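Local atomic coordinates of sister chromatid cohesion protein (Chaetomium thermophilum, PDB entry 5T8V), a protein that probably acts as a cohesin loader on chromatin, represented here by the helical, HEAT-repeat C-terminal fragment of Scc2. Residues A16-L20 against A65-T69; T97-F102 against L158-L162; I152-L156 against V220-L224; L231-T236 against F250-R254. One frame throughout, in Å; residues are numbered along the deposited sequence.

Interaction 1 of 4, residues A16-L20 against A65-T69; sequences ALHEL and ALKKT
Leu20 reaches from helix 9-36 onto the backbone and side chains of helix 56-71. They form a nearly antiparallel helix pair in the N-terminal part of the HEAT-repeat fragment, with the axes of 16-20 and 65-69 crossing at -153° and 9.0 Å apart. Leu20 holds its CG anti to its own backbone N (chi1 179°), and this carries CD1 across the gap. There Leu20 CD1 lies 3.6 Å from Ala65 CB. It also meets Leu66 obliquely, with Leu20 CD1 3.5 Å from Leu66 CD2. A single methyl branch thus sits against two successive residues of the facing helix.

Ala16 lies one turn earlier. Ala16 CB faces Lys68 CB at 3.9 Å, and its small size lets the helices come close here. Thr69 turns its methyl to the interface, with CG2 4.1 Å from Leu20 CD1. Its hydroxyl faces back to its own helix, where Thr69 OG1 donates to Leu66 O. Towards solvent, Glu19 OE1 and Lys68 NZ form a long salt bridge of 3.7 Å. Phe75, beyond the end of helix 56-71, touches both Leu66 and Thr69. Thr132 and Arg135 of helix 120-136 also touch Leu66.

The chemistry is an apolar seam with a charged pair at its exposed margin. The hydroxyl of Thr69 finds its partner within its own helix, which is consistent with its methyl facing the seam.

Interaction 2 of 4, residues T97-F102 against L158-L162; sequences TESLDF and LCKRL
The non-helical backbone of 97-102 curves past the Arg161 face of helix 149-172, with Phe102 CA 8.0 Å from Arg161 CA. Phe102 and Arg161 bury the most surface here, and their side chains meet at about a right angle. The chi1 of Phe102 (49°) sets CG between the backbone N and the carbonyl carbon, which swings the ring over to the helix. At the ring's tip, Phe102 CZ lies 3.5 Å from Arg161 CB. The guanidinium comes to the ring edge, with Arg161 NH2 3.4 Å from Phe102 CE2. The two planes are 48° apart, so this is not a flat stack. Leu158 and Leu162, one turn apart on the helix, also reach the ring. Leu158 CD2 is 3.9 Å from Phe102 CE2, and Leu162 CD2 is 3.9 Å from Phe102 CE1.

The setting is the mostly helical solenoid of a HEAT-repeat protein, where a loop between helices 81-96 and 112-117 lies against a long helix. Leu123 of helix 120-136 packs on Phe102, and Trp116 NE1 bonds to Phe102 O.

The Arg161 chain bends at chi3 (-58°) and brings its head among loop carbonyls. Thr97 O approaches NH2 at the guanidinium edge, and Glu98 O lies over one face. The geometry is poor and the exact bonding doubtful; a charge-dipole attraction is likely. With Arg161 replaced by alanine, these carbonyls would probably lose their positive partner and a gap would open beside Phe102.

Interaction 3 of 4, residues I152-L156 against V220-L224; sequences IEQAL and VTNAL
Leu156 pushes both of its methyls between the side chains of helix 218-232. Leu156 CD2 lies 3.6 Å from Ala223 CB. Its other branch spans Ala223 and Leu224, with Leu156 CD1 3.8 Å from Leu224 CD2. The side chains of Leu156 and Leu224 meet at a slant. A small residue at Ala223 lets the leucine fork sit close to the helix. The fork points across because Leu156 CG is anti to the backbone N (chi1 174°). Were Leu156 cut back to alanine, the loss would probably open a gap opposite Ala223 and take one apolar neighbour from Leu224 CD2.

One turn back, Ile152 CG2 meets Val220 CG1 at 3.9 Å, the two side chains being about perpendicular. Leu156 CD2 also lies 4.2 Å from Val220 CA, so Val220 is touched from two successive turns. Glu153 brings its carboxylate near the valine at the margin of the contact, with Glu153 OE1 4.3 Å from Val220 CG2. That carboxylate is also close to the like-charged Glu149.

The two short segments run almost parallel, at 13°, with their axes 11.1 Å apart. At this spacing Leu156 and Ile152 reach across to the short Ala223 and Val220. Helices 149-172 and 218-232, with helix 190-213 between them in sequence, lie side by side in the same sense, as equivalent helices of successive repeats do in a solenoid. Helix 190-213 lies against both partners, through Leu210 on Ile152, Met207 on Ala155 and Ile211 on Leu224. Helix 247-267 adds Met260 and Ile264 to Leu224.

Interaction 4 of 4, residues L231-T236 against F250-R254; sequences LLFIET and FDGFR
Ile234 stretches towards Phe250 because its CG1 is anti to the backbone N (chi1 -179°) and its chain stays extended. Phe250 holds its CG beside its own backbone N (chi1 -62°). This turns the ring away from the loop, and Ile234 CD1 reaches it obliquely. Ile234 CD1 rests 3.5 Å from Phe250 CD1, the two side chains being about perpendicular. Nearby, Thr236 OG1 lies 3.6 Å from Phe250 CB, though Thr236 is poorly ordered. On the next turn, Leu231 CD2 is 4.2 Å from Phe253 CB.

These residues belong to an antiparallel pair of successive helices, 218-232 and 247-267, as in a helical-repeat solenoid. The chain leaves the first helix and carries on past the start of the second. Ala171 of helix 149-172 touches both Ile234 and Phe250, and Met197 of helix 190-213 also reaches Phe250.

Arg254 lays its aliphatic part on the turn, with Arg254 CG 3.6 Å from Leu232 O. Its charged end turns elsewhere, and NH2 bonds to Thr294 O. Asp251 OD1 sits above one face of the Arg254 guanidinium, 3.7 Å from the plane. The long salt bridge between them is one of charge alone.

Overall arrangement
All four interactions lie in the N-terminal part of the fragment, on the same side of the chain's centre. Interaction 1 stands apart from the rest, about 14 Å or more away by nearest atoms. Interactions 1 and 2 are partly buried, whereas interactions 3 and 4 are buried. Interaction 3 is almost wholly aliphatic. Aromatic rings occur in interactions 2 and 4, and interaction 4 also carries Arg254 and Asp251 although buried. Interactions 2 and 3 use adjoining parts of helix 149-172, their centres 13 Å apart. Helix 218-232 is used by interactions 3 and 4. Interactions 1 and 3 join helix to helix. Interaction 2 sets a loop against a helix, and interaction 4 sets a helix end and its following loop against a helix.

Interaction 1 of 4, residues A16-L20 against A65-T69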
loop_
_atom_site.group_PDB
_atom_site.type_symbol
_atom_site.label_atom_id
_atom_site.label_comp_id
_atom_site.label_asym_id
_atom_site.label_seq_id
_atom_site.Cartn_x
_atom_site.Cartn_y
_atom_site.Cartn_z
ATOM N N ALA A 16 51.607 41.718 -33.515
ATOM C CA ALA A 16 51.042 42.058 -32.214
ATOM C C ALA A 16 52.011 42.911 -31.407
ATOM O O ALA A 16 51.604 43.876 -30.748
ATOM C CB ALA A 16 50.680 40.787 -31.448
ATOM N N LEU A 17 53.302 42.576 -31.456
ATOM C CA LEU A 17 54.301 43.353 -30.730
ATOM C C LEU A 17 54.324 44.799 -31.206
ATOM O O LEU A 17 54.270 45.731 -30.397
ATOM C CB LEU A 17 55.681 42.715 -30.893
ATOM C CG LEU A 17 56.830 43.418 -30.164
ATOM C CD1 LEU A 17 56.712 43.229 -28.658
ATOM C CD2 LEU A 17 58.172 42.917 -30.669
ATOM N N HIS A 18 54.407 45.010 -32.522
ATOM C CA HIS A 18 54.498 46.373 -33.039
ATOM C C HIS A 18 53.212 47.151 -32.788
ATOM O O HIS A 18 53.254 48.359 -32.525
ATOM C CB HIS A 18 54.835 46.347 -34.529
ATOM C CG HIS A 18 56.276 46.062 -34.814
ATOM N ND1 HIS A 18 57.243 46.060 -33.831
ATOM C CD2 HIS A 18 56.918 45.771 -35.972
ATOM C CE1 HIS A 18 58.417 45.781 -34.369
ATOM N NE2 HIS A 18 58.247 45.601 -35.667
ATOM N N GLU A 19 52.061 46.482 -32.862
ATOM C CA GLU A 19 50.797 47.153 -32.575
ATOM C C GLU A 19 50.741 47.602 -31.121
ATOM O O GLU A 19 50.392 48.752 -30.825
ATOM C CB GLU A 19 49.624 46.228 -32.904
ATOM C CG GLU A 19 49.388 46.032 -34.395
ATOM C CD GLU A 19 48.244 45.078 -34.688
ATOM O OE1 GLU A 19 47.747 44.431 -33.741
ATOM O OE2 GLU A 19 47.840 44.977 -35.866
ATOM N N LEU A 20 51.095 46.708 -30.193
ATOM C CA LEU A 20 51.090 47.083 -28.784
ATOM C C LEU A 20 52.104 48.183 -28.504
ATOM O O LEU A 20 51.849 49.072 -27.685
ATOM C CB LEU A 20 51.372 45.869 -27.902
ATOM C CG LEU A 20 51.392 46.219 -26.410
ATOM C CD1 LEU A 20 50.596 45.218 -25.603
ATOM C CD2 LEU A 20 52.821 46.306 -25.889
ATOM N N ALA A 65 45.612 44.237 -26.702
ATOM C CA ALA A 65 46.940 44.069 -27.285
ATOM C C ALA A 65 47.832 43.210 -26.394
ATOM O O ALA A 65 48.561 42.335 -26.885
ATOM C CB ALA A 65 47.573 45.438 -27.525
ATOM N N LEU A 66 47.784 43.442 -25.081
ATOM C CA LEU A 66 48.571 42.639 -24.150
ATOM C C LEU A 66 48.210 41.164 -24.258
ATOM O O LEU A 66 49.091 40.296 -24.295
ATOM C CB LEU A 66 48.358 43.143 -22.721
ATOM C CG LEU A 66 48.987 44.495 -22.379
ATOM C CD1 LEU A 66 48.385 45.046 -21.099
ATOM C CD2 LEU A 66 50.492 44.366 -22.239
ATOM N N LYS A 67 46.911 40.856 -24.303
ATOM C CA LYS A 67 46.491 39.468 -24.467
ATOM C C LYS A 67 47.036 38.880 -25.761
ATOM O O LYS A 67 47.468 37.721 -25.792
ATOM C CB LYS A 67 44.965 39.372 -24.427
ATOM C CG LYS A 67 44.409 38.033 -24.887
ATOM C CD LYS A 67 42.984 37.829 -24.390
ATOM C CE LYS A 67 42.202 36.873 -25.273
ATOM N NZ LYS A 67 41.724 37.531 -26.527
ATOM N N LYS A 68 47.032 39.666 -26.841
ATOM C CA LYS A 68 47.635 39.199 -28.086
ATOM C C LYS A 68 49.101 38.832 -27.880
ATOM O O LYS A 68 49.548 37.758 -28.300
ATOM C CB LYS A 68 47.499 40.261 -29.176
ATOM C CG LYS A 68 46.223 40.160 -29.995
ATOM C CD LYS A 68 46.235 41.155 -31.148
ATOM C CE LYS A 68 44.943 41.111 -31.948
ATOM N NZ LYS A 68 44.958 42.080 -33.079
ATOM N N THR A 69 49.870 39.712 -27.233
ATOM C CA THR A 69 51.292 39.433 -27.040
ATOM C C THR A 69 51.502 38.198 -26.170
ATOM O O THR A 69 52.444 37.430 -26.391
ATOM C CB THR A 69 51.998 40.639 -26.421
ATOM O OG1 THR A 69 51.364 40.988 -25.184
ATOM C CG2 THR A 69 51.962 41.830 -27.369
#

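Interaction 2 of 4, residues T97-F102 against L158-L162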
loop_
_atom_site.group_PDB
_atom_site.type_symbol
_atom_site.label_atom_id
_atom_site.label_comp_id
_atom_site.label_asym_id
_atom_site.label_seq_id
_atom_site.Cartn_x
_atom_site.Cartn_y
_atom_site.Cartn_z
ATOM N N THR A 97 40.720 56.412 -6.683
ATOM C CA THR A 97 39.424 55.966 -6.186
ATOM C C THR A 97 39.542 55.013 -5.000
ATOM O O THR A 97 38.585 54.298 -4.690
ATOM C CB THR A 97 38.633 55.294 -7.311
ATOM O OG1 THR A 97 39.357 54.156 -7.793
ATOM C CG2 THR A 97 38.399 56.264 -8.461
ATOM N N GLU A 98 40.691 54.990 -4.321
ATOM C CA GLU A 98 40.876 54.046 -3.223
ATOM C C GLU A 98 39.935 54.357 -2.064
ATOM O O GLU A 98 39.273 53.459 -1.532
ATOM C CB GLU A 98 42.334 54.058 -2.759
ATOM C CG GLU A 98 42.817 55.395 -2.214
ATOM C CD GLU A 98 44.306 55.405 -1.938
ATOM O OE1 GLU A 98 44.753 56.239 -1.122
ATOM O OE2 GLU A 98 45.027 54.575 -2.532
ATOM N N SER A 99 39.860 55.625 -1.659
ATOM C CA SER A 99 38.983 56.038 -0.571
ATOM C C SER A 99 37.608 56.476 -1.057
ATOM O O SER A 99 36.703 56.648 -0.233
ATOM C CB SER A 99 39.626 57.184 0.218
ATOM O OG SER A 99 40.869 56.790 0.776
ATOM N N LEU A 100 37.435 56.659 -2.363
ATOM C CA LEU A 100 36.155 57.084 -2.905
ATOM C C LEU A 100 35.056 56.087 -2.550
ATOM O O LEU A 100 35.280 54.875 -2.481
ATOM C CB LEU A 100 36.255 57.233 -4.424
ATOM C CG LEU A 100 34.968 57.565 -5.179
ATOM C CD1 LEU A 100 34.440 58.929 -4.770
ATOM C CD2 LEU A 100 35.210 57.505 -6.677
ATOM N N ASP A 101 33.856 56.616 -2.322
ATOM C CA ASP A 101 32.667 55.816 -2.041
ATOM C C ASP A 101 31.712 55.980 -3.218
ATOM O O ASP A 101 30.940 56.942 -3.276
ATOM C CB ASP A 101 32.015 56.243 -0.729
ATOM C CG ASP A 101 30.640 55.633 -0.537
ATOM O OD1 ASP A 101 30.559 54.474 -0.082
ATOM O OD2 ASP A 101 29.639 56.314 -0.844
ATOM N N PHE A 102 31.773 55.038 -4.159
ATOM C CA PHE A 102 30.934 55.060 -5.350
ATOM C C PHE A 102 29.687 54.196 -5.197
ATOM O O PHE A 102 29.074 53.818 -6.202
ATOM C CB PHE A 102 31.740 54.613 -6.572
ATOM C CG PHE A 102 32.510 53.339 -6.362
ATOM C CD1 PHE A 102 31.879 52.108 -6.422
ATOM C CD2 PHE A 102 33.871 53.375 -6.114
ATOM C CE1 PHE A 102 32.590 50.939 -6.232
ATOM C CE2 PHE A 102 34.588 52.212 -5.926
ATOM C CZ PHE A 102 33.946 50.992 -5.984
ATOM N N LEU A 158 38.491 46.957 -5.036
ATOM C CA LEU A 158 37.531 47.416 -6.033
ATOM C C LEU A 158 36.450 46.374 -6.283
ATOM O O LEU A 158 35.280 46.721 -6.470
ATOM C CB LEU A 158 38.244 47.764 -7.339
ATOM C CG LEU A 158 38.653 49.228 -7.512
ATOM C CD1 LEU A 158 39.454 49.394 -8.791
ATOM C CD2 LEU A 158 37.436 50.148 -7.526
ATOM N N CYS A 159 36.816 45.092 -6.298
ATOM C CA CYS A 159 35.810 44.051 -6.480
ATOM C C CYS A 159 34.816 44.047 -5.323
ATOM O O CYS A 159 33.596 44.027 -5.537
ATOM C CB CYS A 159 36.486 42.688 -6.625
ATOM S SG CYS A 159 37.359 42.464 -8.191
ATOM N N LYS A 160 35.319 44.076 -4.087
ATOM C CA LYS A 160 34.424 44.102 -2.934
ATOM C C LYS A 160 33.469 45.289 -3.002
ATOM O O LYS A 160 32.249 45.126 -2.886
ATOM C CB LYS A 160 35.231 44.140 -1.635
ATOM C CG LYS A 160 35.552 42.761 -1.068
ATOM C CD LYS A 160 35.752 42.789 0.444
ATOM C CE LYS A 160 37.213 42.965 0.822
ATOM N NZ LYS A 160 37.397 42.986 2.303
ATOM N N ARG A 161 34.005 46.497 -3.197
ATOM C CA ARG A 161 33.161 47.688 -3.184
ATOM C C ARG A 161 32.221 47.723 -4.383
ATOM O O ARG A 161 31.135 48.308 -4.300
ATOM C CB ARG A 161 34.027 48.949 -3.146
ATOM C CG ARG A 161 35.102 48.917 -2.068
ATOM C CD ARG A 161 35.446 50.302 -1.536
ATOM N NE ARG A 161 35.901 51.223 -2.577
ATOM C CZ ARG A 161 37.130 51.244 -3.086
ATOM N NH1 ARG A 161 38.051 50.382 -2.671
ATOM N NH2 ARG A 161 37.438 52.127 -4.025
ATOM N N LEU A 162 32.613 47.105 -5.499
ATOM C CA LEU A 162 31.724 47.019 -6.653
ATOM C C LEU A 162 30.549 46.095 -6.369
ATOM O O LEU A 162 29.407 46.406 -6.726
ATOM C CB LEU A 162 32.496 46.530 -7.878
ATOM C CG LEU A 162 33.353 47.561 -8.617
ATOM C CD1 LEU A 162 34.241 46.863 -9.633
ATOM C CD2 LEU A 162 32.484 48.610 -9.298
#

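Interaction 3 of 4, residues I152-L156 against V220-L224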
loop_
_atom_site.group_PDB
_atom_site.type_symbol
_atom_site.label_atom_id
_atom_site.label_comp_id
_atom_site.label_asym_id
_atom_site.label_seq_id
_atom_site.Cartn_x
_atom_site.Cartn_y
_atom_site.Cartn_z
ATOM N N ILE A 152 47.280 43.720 -6.377
ATOM C CA ILE A 152 46.256 42.725 -6.080
ATOM C C ILE A 152 45.326 43.242 -4.993
ATOM O O ILE A 152 44.101 43.109 -5.089
ATOM C CB ILE A 152 46.905 41.386 -5.679
ATOM C CG1 ILE A 152 47.737 40.835 -6.840
ATOM C CG2 ILE A 152 45.834 40.374 -5.273
ATOM C CD1 ILE A 152 48.563 39.622 -6.493
ATOM N N GLU A 153 45.888 43.846 -3.945
ATOM C CA GLU A 153 45.058 44.364 -2.862
ATOM C C GLU A 153 44.060 45.394 -3.383
ATOM O O GLU A 153 42.872 45.359 -3.040
ATOM C CB GLU A 153 45.945 44.968 -1.772
ATOM C CG GLU A 153 45.356 44.873 -0.375
ATOM C CD GLU A 153 45.236 43.440 0.104
ATOM O OE1 GLU A 153 45.974 42.576 -0.415
ATOM O OE2 GLU A 153 44.402 43.177 0.995
ATOM N N GLN A 154 44.530 46.323 -4.219
ATOM C CA GLN A 154 43.650 47.343 -4.779
ATOM C C GLN A 154 42.545 46.713 -5.618
ATOM O O GLN A 154 41.364 47.049 -5.467
ATOM C CB GLN A 154 44.466 48.328 -5.619
ATOM C CG GLN A 154 45.475 49.139 -4.823
ATOM C CD GLN A 154 46.448 49.897 -5.709
ATOM O OE1 GLN A 154 46.767 49.462 -6.818
ATOM N NE2 GLN A 154 46.924 51.037 -5.223
ATOM N N ALA A 155 42.912 45.796 -6.517
ATOM C CA ALA A 155 41.912 45.127 -7.343
ATOM C C ALA A 155 40.863 44.441 -6.478
ATOM O O ALA A 155 39.656 44.567 -6.721
ATOM C CB ALA A 155 42.595 44.119 -8.268
ATOM N N LEU A 156 41.308 43.709 -5.455
ATOM C CA LEU A 156 40.379 43.023 -4.564
ATOM C C LEU A 156 39.442 44.009 -3.878
ATOM O O LEU A 156 38.233 43.760 -3.769
ATOM C CB LEU A 156 41.165 42.214 -3.534
ATOM C CG LEU A 156 40.369 41.533 -2.424
ATOM C CD1 LEU A 156 39.306 40.604 -2.997
ATOM C CD2 LEU A 156 41.324 40.777 -1.514
ATOM N N VAL A 220 43.734 36.619 0.384
ATOM C CA VAL A 220 43.215 37.111 -0.890
ATOM C C VAL A 220 42.167 36.151 -1.438
ATOM O O VAL A 220 41.054 36.555 -1.795
ATOM C CB VAL A 220 44.366 37.319 -1.891
ATOM C CG1 VAL A 220 43.830 37.642 -3.286
ATOM C CG2 VAL A 220 45.290 38.429 -1.410
ATOM N N THR A 221 42.509 34.862 -1.517
ATOM C CA THR A 221 41.572 33.884 -2.060
ATOM C C THR A 221 40.362 33.704 -1.154
ATOM O O THR A 221 39.263 33.421 -1.645
ATOM C CB THR A 221 42.265 32.541 -2.277
ATOM O OG1 THR A 221 42.757 32.043 -1.026
ATOM C CG2 THR A 221 43.420 32.690 -3.253
ATOM N N ASN A 222 40.535 33.855 0.160
ATOM C CA ASN A 222 39.384 33.814 1.056
ATOM C C ASN A 222 38.443 34.981 0.779
ATOM O O ASN A 222 37.219 34.804 0.716
ATOM C CB ASN A 222 39.849 33.829 2.512
ATOM C CG ASN A 222 40.328 32.466 2.989
ATOM O OD1 ASN A 222 40.430 31.517 2.209
ATOM N ND2 ASN A 222 40.626 32.367 4.279
ATOM N N ALA A 223 38.998 36.182 0.599
ATOM C CA ALA A 223 38.167 37.337 0.283
ATOM C C ALA A 223 37.456 37.153 -1.052
ATOM O O ALA A 223 36.278 37.503 -1.192
ATOM C CB ALA A 223 39.022 38.603 0.267
ATOM N N LEU A 224 38.158 36.606 -2.049
ATOM C CA LEU A 224 37.527 36.354 -3.340
ATOM C C LEU A 224 36.417 35.318 -3.214
ATOM O O LEU A 224 35.383 35.427 -3.879
ATOM C CB LEU A 224 38.573 35.896 -4.358
ATOM C CG LEU A 224 39.524 36.972 -4.885
ATOM C CD1 LEU A 224 40.666 36.340 -5.668
ATOM C CD2 LEU A 224 38.777 37.975 -5.751
#

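Interaction 4 of 4, residues L231-T236 against F250-R254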
loop_
_atom_site.group_PDB
_atom_site.type_symbol
_atom_site.label_atom_id
_atom_site.label_comp_id
_atom_site.label_asym_id
_atom_site.label_seq_id
_atom_site.Cartn_x
_atom_site.Cartn_y
_atom_site.Cartn_z
ATOM N N LEU A 231 28.076 37.166 -4.722
ATOM C CA LEU A 231 27.520 37.336 -6.061
ATOM C C LEU A 231 26.691 36.138 -6.499
ATOM O O LEU A 231 25.839 36.277 -7.384
ATOM C CB LEU A 231 28.638 37.563 -7.082
ATOM C CG LEU A 231 29.054 38.999 -7.397
ATOM C CD1 LEU A 231 30.185 38.984 -8.413
ATOM C CD2 LEU A 231 27.884 39.819 -7.923
ATOM N N LEU A 232 26.930 34.965 -5.911
ATOM C CA LEU A 232 26.214 33.764 -6.327
ATOM C C LEU A 232 24.717 33.904 -6.083
ATOM O O LEU A 232 23.903 33.455 -6.898
ATOM C CB LEU A 232 26.775 32.553 -5.584
ATOM C CG LEU A 232 26.219 31.177 -5.943
ATOM C CD1 LEU A 232 26.614 30.782 -7.355
ATOM C CD2 LEU A 232 26.715 30.155 -4.936
ATOM N N PHE A 233 24.333 34.533 -4.969
ATOM C CA PHE A 233 22.936 34.704 -4.595
ATOM C C PHE A 233 22.400 36.078 -4.982
ATOM O O PHE A 233 21.513 36.616 -4.310
ATOM C CB PHE A 233 22.765 34.468 -3.095
ATOM C CG PHE A 233 23.323 33.156 -2.627
ATOM C CD1 PHE A 233 22.558 32.001 -2.687
ATOM C CD2 PHE A 233 24.616 33.073 -2.139
ATOM C CE1 PHE A 233 23.071 30.789 -2.264
ATOM C CE2 PHE A 233 25.137 31.865 -1.714
ATOM C CZ PHE A 233 24.364 30.721 -1.776
ATOM N N ILE A 234 22.934 36.662 -6.055
ATOM C CA ILE A 234 22.420 37.929 -6.556
ATOM C C ILE A 234 20.947 37.771 -6.907
ATOM O O ILE A 234 20.519 36.731 -7.425
ATOM C CB ILE A 234 23.248 38.387 -7.769
ATOM C CG1 ILE A 234 22.742 39.726 -8.300
ATOM C CG2 ILE A 234 23.216 37.326 -8.869
ATOM C CD1 ILE A 234 23.652 40.342 -9.341
ATOM N N GLU A 235 20.156 38.807 -6.620
ATOM C CA GLU A 235 18.708 38.751 -6.822
ATOM C C GLU A 235 18.355 39.423 -8.145
ATOM O O GLU A 235 17.914 40.571 -8.203
ATOM C CB GLU A 235 17.970 39.393 -5.654
ATOM C CG GLU A 235 17.485 38.396 -4.624
ATOM C CD GLU A 235 16.318 38.922 -3.814
ATOM O OE1 GLU A 235 16.411 40.056 -3.296
ATOM O OE2 GLU A 235 15.300 38.205 -3.708
ATOM N N THR A 236 18.552 38.675 -9.224
ATOM C CA THR A 236 18.015 39.071 -10.515
ATOM C C THR A 236 16.501 39.220 -10.418
ATOM O O THR A 236 15.834 38.531 -9.641
ATOM C CB THR A 236 18.383 38.031 -11.575
ATOM O OG1 THR A 236 19.807 37.982 -11.724
ATOM C CG2 THR A 236 17.752 38.364 -12.916
ATOM N N PHE A 250 23.283 40.557 -15.096
ATOM C CA PHE A 250 23.457 40.005 -13.760
ATOM C C PHE A 250 23.681 38.498 -13.817
ATOM O O PHE A 250 24.494 37.956 -13.057
ATOM C CB PHE A 250 22.244 40.341 -12.891
ATOM C CG PHE A 250 22.039 41.816 -12.681
ATOM C CD1 PHE A 250 22.984 42.571 -12.008
ATOM C CD2 PHE A 250 20.897 42.444 -13.145
ATOM C CE1 PHE A 250 22.798 43.926 -11.808
ATOM C CE2 PHE A 250 20.706 43.800 -12.947
ATOM C CZ PHE A 250 21.657 44.540 -12.276
ATOM N N ASP A 251 22.971 37.800 -14.712
ATOM C CA ASP A 251 23.272 36.387 -14.916
ATOM C C ASP A 251 24.754 36.194 -15.209
ATOM O O ASP A 251 25.398 35.291 -14.659
ATOM C CB ASP A 251 22.428 35.808 -16.054
ATOM C CG ASP A 251 20.951 35.733 -15.714
ATOM O OD1 ASP A 251 20.589 35.965 -14.539
ATOM O OD2 ASP A 251 20.152 35.428 -16.624
ATOM N N GLY A 252 25.312 37.045 -16.072
ATOM C CA GLY A 252 26.739 36.989 -16.332
ATOM C C GLY A 252 27.555 37.108 -15.062
ATOM O O GLY A 252 28.549 36.398 -14.880
ATOM N N PHE A 253 27.143 37.999 -14.159
ATOM C CA PHE A 253 27.833 38.072 -12.874
ATOM C C PHE A 253 27.772 36.737 -12.139
ATOM O O PHE A 253 28.790 36.244 -11.636
ATOM C CB PHE A 253 27.250 39.187 -12.013
ATOM C CG PHE A 253 27.774 40.542 -12.357
ATOM C CD1 PHE A 253 29.065 40.902 -12.016
ATOM C CD2 PHE A 253 26.983 41.454 -13.027
ATOM C CE1 PHE A 253 29.555 42.150 -12.335
ATOM C CE2 PHE A 253 27.466 42.703 -13.345
ATOM C CZ PHE A 253 28.755 43.053 -12.997
ATOM N N ARG A 254 26.581 36.136 -12.056
ATOM C CA ARG A 254 26.449 34.837 -11.398
ATOM C C ARG A 254 27.441 33.830 -11.973
ATOM O O ARG A 254 28.139 33.125 -11.231
ATOM C CB ARG A 254 25.014 34.329 -11.547
ATOM C CG ARG A 254 24.539 33.411 -10.433
ATOM C CD ARG A 254 23.023 33.249 -10.475
ATOM N NE ARG A 254 22.552 32.810 -11.788
ATOM C CZ ARG A 254 21.278 32.812 -12.171
ATOM N NH1 ARG A 254 20.329 33.238 -11.343
ATOM N NH2 ARG A 254 20.948 32.394 -13.386
#